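Local coordinates for putative DNA-binding protein (Ralstonia eutropha, PDB 3HWU) that is of unknown function but belongs to the PCC (DUF296) family, forms a trimer and may bind DNA, at residues A[13-18]-A[36-41]; A[24-29]-A[75-80]; A[31-36]-A[79-84]. All blocks are in the same frame, centred on the assembly; numbering follows the deposited sequence. Where two conformers were deposited one is given.

Contact 1: residues A[13-18]-A[36-41]; sequences TGYLMV and EHIPSA
The phenol of Tyr-15 meets the carboxylate of Glu-36 obliquely, the two planes turned 54° apart, so the groups do not stack. The phenol oxygen OH comes to 2.7 Å from OE1 of Glu-36 in a weak bond, and the hydroxyl proton has another acceptor within reach. Ile-38 also approaches the ring aslant: its CD1 lies 4.1 Å from CE2 of Tyr-15. The glutamate chain folds at its second torsion (chi2 -69°), which brings CB, CG and CD together around the phenol oxygen; CG is 3.4 Å from OH of Tyr-15. A water ties Tyr-15 to the backbone, donating to the carbonyl O of Glu-36 at 2.9 Å and lying 3.3 Å from Tyr-15 OH. The Tyr-15 side chain also packs on Val-124 of strand 117-125, which pairs with strand 14-20, while Ile-38 packs on Leu-32 of the helix. The other carboxylate oxygen, OE2, is bonded to the hydroxyl of Tyr-8, so two tyrosines share one acid. Strand 14-20 is thus joined to the turn after helix 25-35 by a small polar cluster with Ile-38 beside the ring, and the two tyrosine hydroxyls would probably stabilise the negative charge of Glu-36.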
loop_
_atom_site.group_PDB
_atom_site.type_symbol
_atom_site.label_atom_id
_atom_site.label_comp_id
_atom_site.label_asym_id
_atom_site.label_seq_id
_atom_site.Cartn_x
_atom_site.Cartn_y
_atom_site.Cartn_z
ATOM N N THR A 13 -1.040 -7.178 15.776
ATOM C CA THR A 13 0.209 -6.721 15.208
ATOM C C THR A 13 0.512 -5.238 15.425
ATOM O O THR A 13 1.571 -4.775 15.030
ATOM C CB THR A 13 0.235 -7.031 13.705
ATOM O OG1 THR A 13 -0.863 -6.389 13.073
ATOM C CG2 THR A 13 0.173 -8.561 13.435
ATOM N N GLY A 14 -0.404 -4.494 16.051
ATOM C CA GLY A 14 -0.168 -3.077 16.229
ATOM C C GLY A 14 -1.458 -2.358 16.605
ATOM O O GLY A 14 -2.007 -2.607 17.699
ATOM N N TYR A 15 -1.932 -1.456 15.742
ATOM C CA TYR A 15 -3.159 -0.703 15.986
ATOM C C TYR A 15 -3.904 -0.534 14.677
ATOM O O TYR A 15 -3.307 -0.588 13.586
ATOM C CB TYR A 15 -2.832 0.718 16.517
ATOM C CG TYR A 15 -2.102 0.674 17.824
ATOM C CD1 TYR A 15 -2.777 0.466 19.023
ATOM C CD2 TYR A 15 -0.730 0.797 17.873
ATOM C CE1 TYR A 15 -2.071 0.398 20.241
ATOM C CE2 TYR A 15 -0.035 0.730 19.080
ATOM C CZ TYR A 15 -0.702 0.507 20.232
ATOM O OH TYR A 15 0.018 0.392 21.407
ATOM N N LEU A 16 -5.201 -0.276 14.779
ATOM C CA LEU A 16 -6.018 0.210 13.661
ATOM C C LEU A 16 -6.576 1.549 14.119
ATOM O O LEU A 16 -7.198 1.645 15.188
ATOM C CB LEU A 16 -7.191 -0.748 13.379
ATOM C CG LEU A 16 -8.138 -0.325 12.261
ATOM C CD1 LEU A 16 -7.475 -0.312 10.863
ATOM C CD2 LEU A 16 -9.408 -1.204 12.258
HETATM N N MSE A 17 -6.377 2.571 13.301
HETATM C CA MSE A 17 -6.840 3.908 13.624
HETATM C C MSE A 17 -7.910 4.351 12.607
HETATM O O MSE A 17 -7.746 4.127 11.406
HETATM C CB MSE A 17 -5.626 4.846 13.634
HETATM C CG MSE A 17 -5.878 6.317 13.851
HETATM SE SE MSE A 17 -4.217 7.317 14.149
HETATM C CE MSE A 17 -4.613 7.551 15.909
ATOM N N VAL A 18 -9.007 4.954 13.098
ATOM C CA VAL A 18 -10.042 5.526 12.237
ATOM C C VAL A 18 -10.181 7.002 12.625
ATOM O O VAL A 18 -10.733 7.339 13.664
ATOM C CB VAL A 18 -11.410 4.793 12.283
ATOM C CG1 VAL A 18 -12.419 5.503 11.349
ATOM C CG2 VAL A 18 -11.261 3.323 11.914
ATOM N N GLU A 36 1.139 5.838 22.978
ATOM C CA GLU A 36 1.354 4.411 23.066
ATOM C C GLU A 36 2.862 4.085 23.099
ATOM O O GLU A 36 3.221 2.892 23.075
ATOM C CB GLU A 36 0.665 3.679 21.895
ATOM C CG GLU A 36 -0.852 3.682 21.971
ATOM C CD GLU A 36 -1.444 2.844 23.100
ATOM O OE1 GLU A 36 -0.830 1.823 23.483
ATOM O OE2 GLU A 36 -2.555 3.186 23.574
ATOM N N HIS A 37 3.728 5.092 23.153
ATOM C CA HIS A 37 5.195 4.881 23.246
ATOM C C HIS A 37 5.661 3.894 22.176
ATOM O O HIS A 37 6.402 2.958 22.437
ATOM C CB HIS A 37 5.571 4.413 24.667
ATOM C CG HIS A 37 4.843 5.167 25.737
ATOM N ND1 HIS A 37 3.696 4.694 26.355
ATOM C CD2 HIS A 37 5.016 6.429 26.177
ATOM C CE1 HIS A 37 3.232 5.621 27.172
ATOM N NE2 HIS A 37 4.021 6.685 27.086
ATOM N N ILE A 38 5.213 4.099 20.953
ATOM C CA ILE A 38 5.563 3.213 19.852
ATOM C C ILE A 38 7.052 3.249 19.619
ATOM O O ILE A 38 7.605 4.329 19.329
ATOM C CB ILE A 38 4.784 3.619 18.559
ATOM C CG1 ILE A 38 3.310 3.307 18.764
ATOM C CG2 ILE A 38 5.354 2.864 17.348
ATOM C CD1 ILE A 38 2.352 3.705 17.602
ATOM N N PRO A 39 7.737 2.082 19.697
ATOM C CA PRO A 39 9.196 2.148 19.439
ATOM C C PRO A 39 9.522 2.510 17.978
ATOM O O PRO A 39 10.340 3.372 17.701
ATOM C CB PRO A 39 9.697 0.774 19.880
ATOM C CG PRO A 39 8.624 0.279 20.860
ATOM C CD PRO A 39 7.347 0.765 20.220
ATOM N N SER A 40 8.852 1.823 17.056
ATOM C CA SER A 40 8.847 2.111 15.641
ATOM C C SER A 40 7.662 1.354 15.032
ATOM O O SER A 40 7.107 0.453 15.658
ATOM C CB SER A 40 10.157 1.689 14.979
ATOM O OG SER A 40 10.424 0.286 15.110
ATOM N N ALA A 41 7.296 1.717 13.815
ATOM C CA ALA A 41 6.158 1.087 13.161
ATOM C C ALA A 41 6.161 1.368 11.675
ATOM O O ALA A 41 6.752 2.339 11.202
ATOM C CB ALA A 41 4.817 1.588 13.747
HETATM O O HOH W 1 3.294 0.589 21.363
#

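Contact 2: residues A[24-29]-A[75-80]; sequences NVLQNL and ANMTGS
Met-77, a selenomethionine, reaches out from strand 72-84 to meet Val-25 tip to tip. From CB the chain runs straight, with CG anti to the backbone N, and CG carries it across toward helix 25-35. The selenium then lies 4.0 Å from CG1 of Val-25 and 4.4 Å from CD2 of Leu-26. A bend at the last torsion (chi3 67°) turns the methyl so that CE lies between Val-25 and Leu-29, 3.9 Å from Val-25 CG1 and 4.3 Å from Leu-29 CD1. One flexible side chain therefore touches three residues of the first two helical turns, and the contact is wholly apolar; Phe-43 and Leu-108 from nearby strands also pack on it. The segment axes come no closer than 11.8 Å and make an angle of 35°, a separation that the long side chain bridges. Asn-24 is the N-cap: in one of its two conformers OD1 takes the N-H of Gln-27 at 3.0 Å, and its carbonyl O accepts both the backbone N and the side-chain ND2 of Asn-28. The strand's other face serves the trimer. There Thr-78 OG1 donates to Asn-76 OD1 at 2.7 Å, in the carbonyl plane on a lone pair, while each subunit's Asn-76 ND2 bonds to a Thr-78 of the next. Just before, Ala-75 and Asn-76 form a classic beta bulge opposite Thr-95. A helix packed by apolar side chains on central strands of an antiparallel sheet, whose other face meets the neighbouring subunits, is consistent with the trimeric PCC domain.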
loop_
_atom_site.group_PDB
_atom_site.type_symbol
_atom_site.label_atom_id
_atom_site.label_comp_id
_atom_site.label_asym_id
_atom_site.label_seq_id
_atom_site.Cartn_x
_atom_site.Cartn_y
_atom_site.Cartn_z
ATOM N N ASN A 24 -6.121 16.026 11.618
ATOM C CA ASN A 24 -4.844 16.200 10.992
ATOM C C ASN A 24 -4.084 14.870 11.056
ATOM O O ASN A 24 -3.740 14.403 12.139
ATOM C CB ASN A 24 -4.043 17.303 11.694
ATOM C CG ASN A 24 -2.710 17.534 11.034
ATOM O OD1 ASN A 24 -1.914 16.604 10.939
ATOM N ND2 ASN A 24 -2.468 18.754 10.514
ATOM N N VAL A 25 -3.896 14.240 9.911
ATOM C CA VAL A 25 -3.496 12.813 9.909
ATOM C C VAL A 25 -2.107 12.577 10.490
ATOM O O VAL A 25 -1.924 11.719 11.364
ATOM C CB VAL A 25 -3.633 12.246 8.493
ATOM C CG1 VAL A 25 -3.082 10.784 8.407
ATOM C CG2 VAL A 25 -5.113 12.278 8.015
ATOM N N LEU A 26 -1.101 13.307 10.011
ATOM C CA LEU A 26 0.243 13.031 10.524
ATOM C C LEU A 26 0.354 13.424 11.996
ATOM O O LEU A 26 1.042 12.765 12.752
ATOM C CB LEU A 26 1.366 13.658 9.685
ATOM C CG LEU A 26 1.317 13.307 8.175
ATOM C CD1 LEU A 26 2.549 13.917 7.534
ATOM C CD2 LEU A 26 1.273 11.831 7.919
ATOM N N GLN A 27 -0.302 14.514 12.385
ATOM C CA GLN A 27 -0.294 14.901 13.801
ATOM C C GLN A 27 -0.972 13.845 14.676
ATOM O O GLN A 27 -0.500 13.561 15.783
ATOM C CB GLN A 27 -0.954 16.283 13.974
ATOM C CG GLN A 27 -0.161 17.418 13.358
ATOM C CD GLN A 27 -0.831 18.778 13.429
ATOM O OE1 GLN A 27 -1.940 18.942 13.992
ATOM N NE2 GLN A 27 -0.164 19.763 12.857
ATOM N N ASN A 28 -2.047 13.235 14.205
ATOM C CA ASN A 28 -2.670 12.178 14.999
ATOM C C ASN A 28 -1.753 10.942 15.095
ATOM O O ASN A 28 -1.740 10.272 16.117
ATOM C CB ASN A 28 -4.043 11.816 14.429
ATOM C CG ASN A 28 -5.160 12.652 15.015
ATOM O OD1 ASN A 28 -5.718 12.253 16.049
ATOM N ND2 ASN A 28 -5.501 13.750 14.402
ATOM N N LEU A 29 -0.999 10.638 14.046
ATOM C CA LEU A 29 -0.001 9.555 14.125
ATOM C C LEU A 29 1.140 9.882 15.104
ATOM O O LEU A 29 1.604 9.009 15.845
ATOM C CB LEU A 29 0.556 9.254 12.737
ATOM C CG LEU A 29 -0.402 8.433 11.857
ATOM C CD1 LEU A 29 0.019 8.544 10.377
ATOM C CD2 LEU A 29 -0.467 6.957 12.325
ATOM N N ALA A 75 -6.016 7.314 -2.270
ATOM C CA ALA A 75 -6.026 5.942 -2.749
ATOM C C ALA A 75 -5.084 5.033 -1.953
ATOM O O ALA A 75 -5.332 3.854 -1.791
ATOM C CB ALA A 75 -5.679 5.898 -4.270
ATOM N N ASN A 76 -3.997 5.622 -1.436
ATOM C CA ASN A 76 -3.092 4.916 -0.528
ATOM C C ASN A 76 -2.227 5.905 0.188
ATOM O O ASN A 76 -1.848 6.904 -0.403
ATOM C CB ASN A 76 -2.197 3.930 -1.321
ATOM C CG ASN A 76 -1.075 3.386 -0.448
ATOM O OD1 ASN A 76 0.019 4.004 -0.404
ATOM N ND2 ASN A 76 -1.309 2.257 0.292
HETATM N N MSE A 77 -1.920 5.581 1.434
HETATM C CA MSE A 77 -0.798 6.152 2.151
HETATM C C MSE A 77 0.074 4.994 2.628
HETATM O O MSE A 77 -0.473 3.957 3.030
HETATM C CB MSE A 77 -1.337 6.911 3.370
HETATM C CG MSE A 77 -0.249 7.530 4.269
HETATM SE SE MSE A 77 -0.959 8.748 5.635
HETATM C CE MSE A 77 -1.925 7.478 6.704
ATOM N N THR A 78 1.394 5.186 2.604
ATOM C CA THR A 78 2.346 4.193 3.083
ATOM C C THR A 78 3.398 4.968 3.850
ATOM O O THR A 78 3.873 5.994 3.370
ATOM C CB THR A 78 2.978 3.405 1.913
ATOM O OG1 THR A 78 1.938 2.802 1.136
ATOM C CG2 THR A 78 3.901 2.292 2.397
ATOM N N GLY A 79 3.820 4.493 5.025
ATOM C CA GLY A 79 4.815 5.227 5.806
ATOM C C GLY A 79 5.358 4.508 7.006
ATOM O O GLY A 79 5.129 3.300 7.167
ATOM N N SER A 80 6.135 5.225 7.793
ATOM C CA SER A 80 6.734 4.706 9.014
ATOM C C SER A 80 6.687 5.715 10.132
ATOM O O SER A 80 6.676 6.925 9.924
ATOM C CB SER A 80 8.180 4.264 8.796
ATOM O OG SER A 80 8.992 5.336 8.356
#

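Contact 3: residues A[31-36]-A[79-84]; sequences QLARDE and GSIAWK
Across the contact from Ala-33 to Ile-81 the two backbones come near enough for a short side chain to fill the gap: their CA atoms are 7.3 Å apart. The axes of helix 31-35 and strand 79-84 approach to 9.6 Å and are inclined at 57°. The methyl CB of Ala-33 meets the CG2 branch of Ile-81 at 3.7 Å. That branch stands anti to the isoleucine backbone N, with CG1 in the place anti to the carbonyl carbon (chi1 -57°). The same alanine methyl lies 4.0 Å from CZ2 of Trp-83, whose indole leans in from further along the strand. Its six-membered ring presents an edge to the helix, with the carbonyl O of Ala-33 near the ring plane and 3.7 Å from CZ2 of Trp-83. Close by on the same edge, NE1 donates to the carbonyl O of Ile-38, with a weak bond to that of Pro-39; Arg-128 makes a cation-pi contact with the indole and Pro-88 packs on it. On the helix's outer side Gln-31 NE2 donates to Asp-35 OD1 at 2.7 Å, met from above the carboxylate plane. Between helix and strand the chemistry is apolar, except that aromatic C-H groups, weakly positive at their edge, face a backbone carbonyl, perhaps a mildly favourable pairing. The indole's own N-H is spent on the turn that follows the helix.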
loop_
_atom_site.group_PDB
_atom_site.type_symbol
_atom_site.label_atom_id
_atom_site.label_comp_id
_atom_site.label_asym_id
_atom_site.label_seq_id
_atom_site.Cartn_x
_atom_site.Cartn_y
_atom_site.Cartn_z
ATOM N N GLN A 31 0.709 11.782 17.716
ATOM C CA GLN A 31 0.114 11.607 19.033
ATOM C C GLN A 31 -0.030 10.124 19.432
ATOM O O GLN A 31 0.141 9.775 20.612
ATOM C CB GLN A 31 -1.247 12.325 19.089
ATOM C CG GLN A 31 -1.777 12.412 20.524
ATOM C CD GLN A 31 -0.918 13.294 21.380
ATOM O OE1 GLN A 31 -0.437 14.348 20.924
ATOM N NE2 GLN A 31 -0.671 12.864 22.620
ATOM N N LEU A 32 -0.392 9.251 18.488
ATOM C CA LEU A 32 -0.428 7.834 18.789
ATOM C C LEU A 32 0.971 7.339 19.234
ATOM O O LEU A 32 1.106 6.555 20.185
ATOM C CB LEU A 32 -0.887 7.056 17.547
ATOM C CG LEU A 32 -0.983 5.533 17.719
ATOM C CD1 LEU A 32 -2.154 5.105 18.540
ATOM C CD2 LEU A 32 -1.054 4.852 16.327
ATOM N N ALA A 33 1.991 7.784 18.517
ATOM C CA ALA A 33 3.371 7.394 18.864
ATOM C C ALA A 33 3.723 7.792 20.301
ATOM O O ALA A 33 4.327 7.013 21.062
ATOM C CB ALA A 33 4.382 7.995 17.841
ATOM N N ARG A 34 3.350 9.017 20.668
ATOM C CA ARG A 34 3.606 9.496 22.011
ATOM C C ARG A 34 2.732 8.815 23.074
ATOM O O ARG A 34 3.257 8.476 24.145
ATOM C CB ARG A 34 3.447 11.019 22.079
ATOM C CG ARG A 34 4.496 11.870 21.414
ATOM C CD ARG A 34 4.297 13.347 21.822
ATOM N NE ARG A 34 3.055 13.861 21.258
ATOM C CZ ARG A 34 2.968 14.412 20.057
ATOM N NH1 ARG A 34 4.066 14.578 19.330
ATOM N NH2 ARG A 34 1.797 14.819 19.588
ATOM N N ASP A 35 1.432 8.603 22.816
ATOM C CA ASP A 35 0.500 8.017 23.791
ATOM C C ASP A 35 0.745 6.546 24.030
ATOM O O ASP A 35 0.589 6.045 25.146
ATOM C CB ASP A 35 -0.982 8.180 23.399
ATOM C CG ASP A 35 -1.493 9.599 23.510
ATOM O OD1 ASP A 35 -0.751 10.492 23.974
ATOM O OD2 ASP A 35 -2.679 9.791 23.095
ATOM N N GLU A 36 1.139 5.838 22.978
ATOM C CA GLU A 36 1.354 4.411 23.066
ATOM C C GLU A 36 2.862 4.085 23.099
ATOM O O GLU A 36 3.221 2.892 23.075
ATOM C CB GLU A 36 0.665 3.679 21.895
ATOM C CG GLU A 36 -0.852 3.682 21.971
ATOM C CD GLU A 36 -1.444 2.844 23.100
ATOM O OE1 GLU A 36 -0.830 1.823 23.483
ATOM O OE2 GLU A 36 -2.555 3.186 23.574
ATOM N N GLY A 79 3.820 4.493 5.025
ATOM C CA GLY A 79 4.815 5.227 5.806
ATOM C C GLY A 79 5.358 4.508 7.006
ATOM O O GLY A 79 5.129 3.300 7.167
ATOM N N SER A 80 6.135 5.225 7.793
ATOM C CA SER A 80 6.734 4.706 9.014
ATOM C C SER A 80 6.687 5.715 10.132
ATOM O O SER A 80 6.676 6.925 9.924
ATOM C CB SER A 80 8.180 4.264 8.796
ATOM O OG SER A 80 8.992 5.336 8.356
ATOM N N ILE A 81 6.671 5.164 11.353
ATOM C CA ILE A 81 6.832 5.922 12.611
ATOM C C ILE A 81 8.190 5.622 13.192
ATOM O O ILE A 81 8.558 4.450 13.379
ATOM C CB ILE A 81 5.775 5.532 13.652
ATOM C CG1 ILE A 81 4.354 5.745 13.085
ATOM C CG2 ILE A 81 5.931 6.331 14.949
ATOM C CD1 ILE A 81 3.181 5.366 14.054
ATOM N N ALA A 82 8.947 6.679 13.471
ATOM C CA ALA A 82 10.204 6.593 14.178
ATOM C C ALA A 82 10.362 7.904 14.963
ATOM O O ALA A 82 9.376 8.597 15.210
ATOM C CB ALA A 82 11.377 6.280 13.242
ATOM N N TRP A 83 11.581 8.178 15.406
ATOM C CA TRP A 83 11.865 9.287 16.324
ATOM C C TRP A 83 13.032 10.114 15.830
ATOM O O TRP A 83 13.902 9.609 15.141
ATOM C CB TRP A 83 12.137 8.746 17.734
ATOM C CG TRP A 83 10.955 7.983 18.225
ATOM C CD1 TRP A 83 10.659 6.673 17.960
ATOM C CD2 TRP A 83 9.846 8.504 18.984
ATOM N NE1 TRP A 83 9.447 6.367 18.491
ATOM C CE2 TRP A 83 8.935 7.456 19.149
ATOM C CE3 TRP A 83 9.579 9.731 19.591
ATOM C CZ2 TRP A 83 7.762 7.588 19.859
ATOM C CZ3 TRP A 83 8.413 9.863 20.308
ATOM C CH2 TRP A 83 7.522 8.803 20.448
ATOM N N LYS A 84 13.034 11.394 16.176
ATOM C CA LYS A 84 14.191 12.222 15.921
ATOM C C LYS A 84 14.235 13.297 16.994
ATOM O O LYS A 84 13.275 14.036 17.210
ATOM C CB LYS A 84 14.138 12.827 14.511
ATOM C CG LYS A 84 15.397 13.655 14.192
ATOM C CD LYS A 84 15.516 13.985 12.741
ATOM C CE LYS A 84 16.803 14.854 12.465
ATOM N NZ LYS A 84 16.851 15.478 11.109
#

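All three contacts gather round helix 25-35, which packs on one side of the curved antiparallel sheet. Contacts 2 and 3 place its beginning and its end on the same strand, 72-84, with centres about 11 Å apart. Contact 1, its centre about 8 Å from that of contact 3 and 12 Å from that of contact 2, ties strand 14-20 before the helix to the turn after it; along the chain its segments alternate with those of the other two. The segments of contacts 1 and 3 overlap at Glu-36, which touches only in contact 1, and Trp-83 reaches Ile-38 across them. Contacts 2 and 3 are thus buried between helix and sheet, with contact 1 at the partly buried margin.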